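Local structure of alpha-glucosidase (Bacteroides thetaiotaomicron, 5XFM) at residues Q83-R95 and V550-G562. The protein probably hydrolyses beta-L-arabinopyranosides and alpha-galactosides, as a bifunctional glycoside hydrolase of family 97 that carries a calcium ion. The protein carries 1 engineered substitution. Numbering follows the deposited sequence.
Sequences QQTRIKVSNVHYR and VPTTWDETRFVDG
Ser90 and Asp555 grip each other twice, once through side chains and once through backbone, and so illustrate how two domains can be joined by a few polar bonds at the ends of their strands. Ser90 OG, turned in between its own backbone N and carbonyl carbon (chi1 68°), donates a hydrogen bond to Asp555 OD1 (2.8 Å), on the anti lone pair, the one away from OD2. The other oxygen, OD2, is taken by the backbone N of Gly575, so that the two bonds together should hold the carboxylate's rotation. With an alanine in place of Asp555, Ser90 OG and the amide of Gly575 would probably each lose their carboxylate partner. Ser90 N reaches Asp555 O at 3.0 Å, nearly straight but from well above the carbonyl plane; Val89 CG2 presses on the same oxygen at 3.2 Å, and a water donates to it and accepts a weak bond from Asn91 N. Farther along, Thr557 OG1 donates to an in-plane lone pair of Lys88 O at 2.6 Å and rests against Lys88 CB, while the lysine chain bends off to carbonyls that include that of Thr275. A second water bridges Ile87 O and Trp554 N. Asp555 and Glu556 both face Arg573 in a classic beta bulge, where edge strand 556-563 of the C-terminal antiparallel sheet begins; the contact ties this bulge to the loop of the beta hairpin formed by strands 69-83 and 91-104 in the N-terminal domain's sheet.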
# COMPACT_ATOMS: atom_id res chain seq x y z
N GLN A 83 -10.87 7.68 -14.31
CA GLN A 83 -10.10 6.52 -14.72
C GLN A 83 -8.76 6.53 -13.98
O GLN A 83 -8.15 7.59 -13.80
CB GLN A 83 -9.87 6.48 -16.23
CG GLN A 83 -11.14 6.42 -17.10
CD GLN A 83 -11.96 7.69 -17.06
OE1 GLN A 83 -11.44 8.78 -17.29
NE2 GLN A 83 -13.25 7.56 -16.77
N GLN A 84 -8.33 5.36 -13.52
CA GLN A 84 -7.07 5.26 -12.81
C GLN A 84 -6.38 3.93 -13.09
O GLN A 84 -6.96 2.87 -12.84
CB GLN A 84 -7.29 5.42 -11.30
CG GLN A 84 -6.03 5.47 -10.48
CD GLN A 84 -5.12 6.64 -10.86
OE1 GLN A 84 -5.57 7.78 -10.98
NE2 GLN A 84 -3.83 6.36 -11.05
N THR A 85 -5.16 3.99 -13.60
CA THR A 85 -4.36 2.79 -13.79
C THR A 85 -3.57 2.50 -12.52
O THR A 85 -3.49 3.34 -11.63
CB THR A 85 -3.37 2.93 -14.96
OG1 THR A 85 -2.44 3.98 -14.67
CG2 THR A 85 -4.12 3.25 -16.25
N ARG A 86 -2.98 1.30 -12.46
CA ARG A 86 -2.07 0.90 -11.38
C ARG A 86 -2.74 0.70 -10.02
O ARG A 86 -2.06 0.74 -8.99
CB ARG A 86 -0.94 1.92 -11.24
CG ARG A 86 -0.05 2.07 -12.46
CD ARG A 86 0.66 3.42 -12.45
NE ARG A 86 -0.24 4.51 -12.83
CZ ARG A 86 -0.17 5.75 -12.35
NH1 ARG A 86 0.75 6.08 -11.47
NH2 ARG A 86 -1.05 6.66 -12.76
N ILE A 87 -4.06 0.52 -10.00
CA ILE A 87 -4.76 0.19 -8.75
C ILE A 87 -5.68 -1.00 -8.99
O ILE A 87 -5.66 -1.59 -10.07
CB ILE A 87 -5.57 1.39 -8.20
CG1 ILE A 87 -6.72 1.76 -9.13
CG2 ILE A 87 -4.68 2.59 -7.94
CD1 ILE A 87 -7.77 2.65 -8.48
N LYS A 88 -6.49 -1.35 -7.99
CA LYS A 88 -7.32 -2.56 -8.01
C LYS A 88 -8.48 -2.52 -9.01
O LYS A 88 -9.08 -3.56 -9.30
CB LYS A 88 -7.88 -2.83 -6.61
CG LYS A 88 -8.89 -1.79 -6.15
CD LYS A 88 -9.35 -2.02 -4.71
CE LYS A 88 -8.32 -1.53 -3.70
NZ LYS A 88 -8.88 -1.51 -2.31
N VAL A 89 -8.82 -1.34 -9.52
CA VAL A 89 -9.93 -1.20 -10.47
C VAL A 89 -9.58 -0.08 -11.45
O VAL A 89 -8.86 0.84 -11.09
CB VAL A 89 -11.26 -0.90 -9.73
CG1 VAL A 89 -11.17 0.43 -8.98
CG2 VAL A 89 -12.44 -0.90 -10.69
N SER A 90 -10.08 -0.16 -12.68
CA SER A 90 -9.67 0.82 -13.70
C SER A 90 -10.66 1.97 -13.92
O SER A 90 -10.30 3.00 -14.50
CB SER A 90 -9.40 0.10 -15.03
OG SER A 90 -10.58 -0.42 -15.61
N ASN A 91 -11.90 1.81 -13.47
CA ASN A 91 -12.91 2.85 -13.63
C ASN A 91 -13.74 3.04 -12.36
O ASN A 91 -14.28 2.07 -11.82
CB ASN A 91 -13.84 2.55 -14.81
CG ASN A 91 -13.18 2.82 -16.14
OD1 ASN A 91 -13.21 3.94 -16.64
ND2 ASN A 91 -12.57 1.79 -16.72
N VAL A 92 -13.80 4.27 -11.87
CA VAL A 92 -14.56 4.54 -10.66
C VAL A 92 -15.69 5.54 -10.85
O VAL A 92 -15.49 6.64 -11.40
CB VAL A 92 -13.63 5.03 -9.53
CG1 VAL A 92 -14.44 5.39 -8.28
CG2 VAL A 92 -12.57 3.98 -9.21
N HIS A 93 -16.88 5.14 -10.42
CA HIS A 93 -18.02 6.04 -10.31
C HIS A 93 -18.13 6.50 -8.85
O HIS A 93 -18.70 5.81 -8.01
CB HIS A 93 -19.31 5.36 -10.76
CG HIS A 93 -20.51 6.27 -10.72
ND1 HIS A 93 -21.80 5.79 -10.68
CD2 HIS A 93 -20.61 7.62 -10.75
CE1 HIS A 93 -22.65 6.81 -10.66
NE2 HIS A 93 -21.95 7.93 -10.71
N TYR A 94 -17.56 7.66 -8.56
CA TYR A 94 -17.52 8.20 -7.22
C TYR A 94 -18.77 9.03 -6.89
O TYR A 94 -19.07 10.04 -7.53
CB TYR A 94 -16.24 9.03 -7.04
CG TYR A 94 -16.09 9.66 -5.69
CD1 TYR A 94 -16.22 8.91 -4.52
CD2 TYR A 94 -15.78 11.01 -5.57
CE1 TYR A 94 -16.08 9.50 -3.28
CE2 TYR A 94 -15.63 11.61 -4.33
CZ TYR A 94 -15.78 10.85 -3.19
OH TYR A 94 -15.63 11.45 -1.96
N ARG A 95 -19.48 8.58 -5.86
CA ARG A 95 -20.74 9.18 -5.41
C ARG A 95 -20.67 9.36 -3.90
O ARG A 95 -20.58 8.39 -3.16
CB ARG A 95 -21.92 8.28 -5.81
CG ARG A 95 -23.29 8.69 -5.31
CD ARG A 95 -23.72 10.10 -5.70
NE ARG A 95 -25.03 10.43 -5.13
CZ ARG A 95 -25.22 11.09 -3.99
NH1 ARG A 95 -24.18 11.53 -3.30
NH2 ARG A 95 -26.45 11.31 -3.55
N VAL A 550 0.89 -14.26 -16.70
CA VAL A 550 0.40 -13.48 -15.57
C VAL A 550 0.24 -11.98 -15.89
O VAL A 550 1.13 -11.34 -16.46
CB VAL A 550 1.31 -13.67 -14.32
CG1 VAL A 550 2.68 -13.04 -14.52
CG2 VAL A 550 0.64 -13.14 -13.07
N PRO A 551 -0.92 -11.41 -15.53
CA PRO A 551 -1.12 -9.96 -15.64
C PRO A 551 -0.64 -9.24 -14.39
O PRO A 551 -0.47 -9.89 -13.35
CB PRO A 551 -2.64 -9.82 -15.82
CG PRO A 551 -3.23 -11.15 -15.39
CD PRO A 551 -2.13 -12.11 -15.07
N THR A 552 -0.40 -7.94 -14.49
CA THR A 552 -0.01 -7.15 -13.31
C THR A 552 -0.94 -5.95 -13.13
O THR A 552 -0.82 -5.21 -12.16
CB THR A 552 1.46 -6.66 -13.39
OG1 THR A 552 1.59 -5.65 -14.40
CG2 THR A 552 2.41 -7.81 -13.70
N THR A 553 -1.87 -5.76 -14.07
CA THR A 553 -2.81 -4.64 -14.02
C THR A 553 -4.24 -5.14 -14.11
O THR A 553 -4.50 -6.21 -14.67
CB THR A 553 -2.56 -3.64 -15.16
OG1 THR A 553 -2.71 -4.31 -16.42
CG2 THR A 553 -1.15 -3.05 -15.07
N TRP A 554 -5.19 -4.38 -13.57
CA TRP A 554 -6.55 -4.89 -13.44
C TRP A 554 -7.62 -3.88 -13.79
O TRP A 554 -7.43 -2.67 -13.65
CB TRP A 554 -6.76 -5.40 -12.02
CG TRP A 554 -5.66 -6.29 -11.54
CD1 TRP A 554 -4.64 -5.95 -10.69
CD2 TRP A 554 -5.44 -7.66 -11.89
NE1 TRP A 554 -3.82 -7.03 -10.48
CE2 TRP A 554 -4.28 -8.09 -11.21
CE3 TRP A 554 -6.12 -8.57 -12.72
CZ2 TRP A 554 -3.78 -9.39 -11.33
CZ3 TRP A 554 -5.62 -9.86 -12.83
CH2 TRP A 554 -4.46 -10.26 -12.14
N ASP A 555 -8.76 -4.38 -14.26
CA ASP A 555 -9.90 -3.53 -14.55
C ASP A 555 -10.91 -3.52 -13.40
O ASP A 555 -11.68 -2.58 -13.26
CB ASP A 555 -10.59 -3.98 -15.84
CG ASP A 555 -9.80 -3.59 -17.07
OD1 ASP A 555 -9.48 -2.39 -17.20
OD2 ASP A 555 -9.51 -4.47 -17.91
N GLU A 556 -10.87 -4.56 -12.57
CA GLU A 556 -11.87 -4.73 -11.52
C GLU A 556 -11.43 -5.78 -10.49
O GLU A 556 -10.73 -6.74 -10.82
CB GLU A 556 -13.22 -5.13 -12.12
CG GLU A 556 -14.38 -5.13 -11.14
CD GLU A 556 -15.65 -5.71 -11.75
OE1 GLU A 556 -15.68 -5.89 -12.99
OE2 GLU A 556 -16.59 -6.00 -10.99
N THR A 557 -11.82 -5.58 -9.24
CA THR A 557 -11.49 -6.51 -8.17
C THR A 557 -12.73 -6.79 -7.33
O THR A 557 -13.40 -5.86 -6.88
CB THR A 557 -10.37 -5.95 -7.26
OG1 THR A 557 -9.15 -5.85 -8.02
CG2 THR A 557 -10.14 -6.87 -6.06
N ARG A 558 -13.03 -8.06 -7.11
CA ARG A 558 -14.19 -8.42 -6.32
C ARG A 558 -13.78 -9.35 -5.17
O ARG A 558 -13.13 -10.38 -5.38
CB ARG A 558 -15.27 -9.05 -7.20
CG ARG A 558 -15.80 -8.09 -8.27
CD ARG A 558 -17.32 -8.02 -8.33
NE ARG A 558 -17.94 -9.16 -8.99
CZ ARG A 558 -18.31 -9.18 -10.27
NH1 ARG A 558 -18.10 -8.12 -11.04
NH2 ARG A 558 -18.87 -10.26 -10.79
N PHE A 559 -14.15 -8.96 -3.96
CA PHE A 559 -13.94 -9.80 -2.78
C PHE A 559 -14.98 -10.91 -2.75
O PHE A 559 -16.18 -10.66 -2.82
CB PHE A 559 -14.00 -8.95 -1.50
CG PHE A 559 -13.89 -9.76 -0.23
CD1 PHE A 559 -12.69 -10.37 0.11
CD2 PHE A 559 -14.97 -9.86 0.64
CE1 PHE A 559 -12.58 -11.11 1.28
CE2 PHE A 559 -14.86 -10.59 1.82
CZ PHE A 559 -13.67 -11.22 2.14
N VAL A 560 -14.49 -12.14 -2.67
CA VAL A 560 -15.36 -13.31 -2.69
C VAL A 560 -15.58 -13.86 -1.29
O VAL A 560 -16.71 -14.06 -0.87
CB VAL A 560 -14.77 -14.41 -3.59
CG1 VAL A 560 -15.74 -15.58 -3.71
CG2 VAL A 560 -14.44 -13.85 -4.97
N ASP A 561 -14.48 -14.11 -0.58
CA ASP A 561 -14.59 -14.62 0.79
C ASP A 561 -13.27 -14.45 1.51
O ASP A 561 -12.26 -14.14 0.89
CB ASP A 561 -15.01 -16.09 0.80
CG ASP A 561 -15.49 -16.55 2.16
OD1 ASP A 561 -15.99 -15.71 2.93
OD2 ASP A 561 -15.36 -17.76 2.47
N GLY A 562 -13.27 -14.64 2.83
CA GLY A 562 -12.03 -14.59 3.58
C GLY A 562 -12.12 -14.04 5.00
O GLY A 562 -13.16 -13.53 5.44
O HOH W 1 -3.88 -2.16 -12.04
O HOH W 2 -13.51 -0.71 -13.99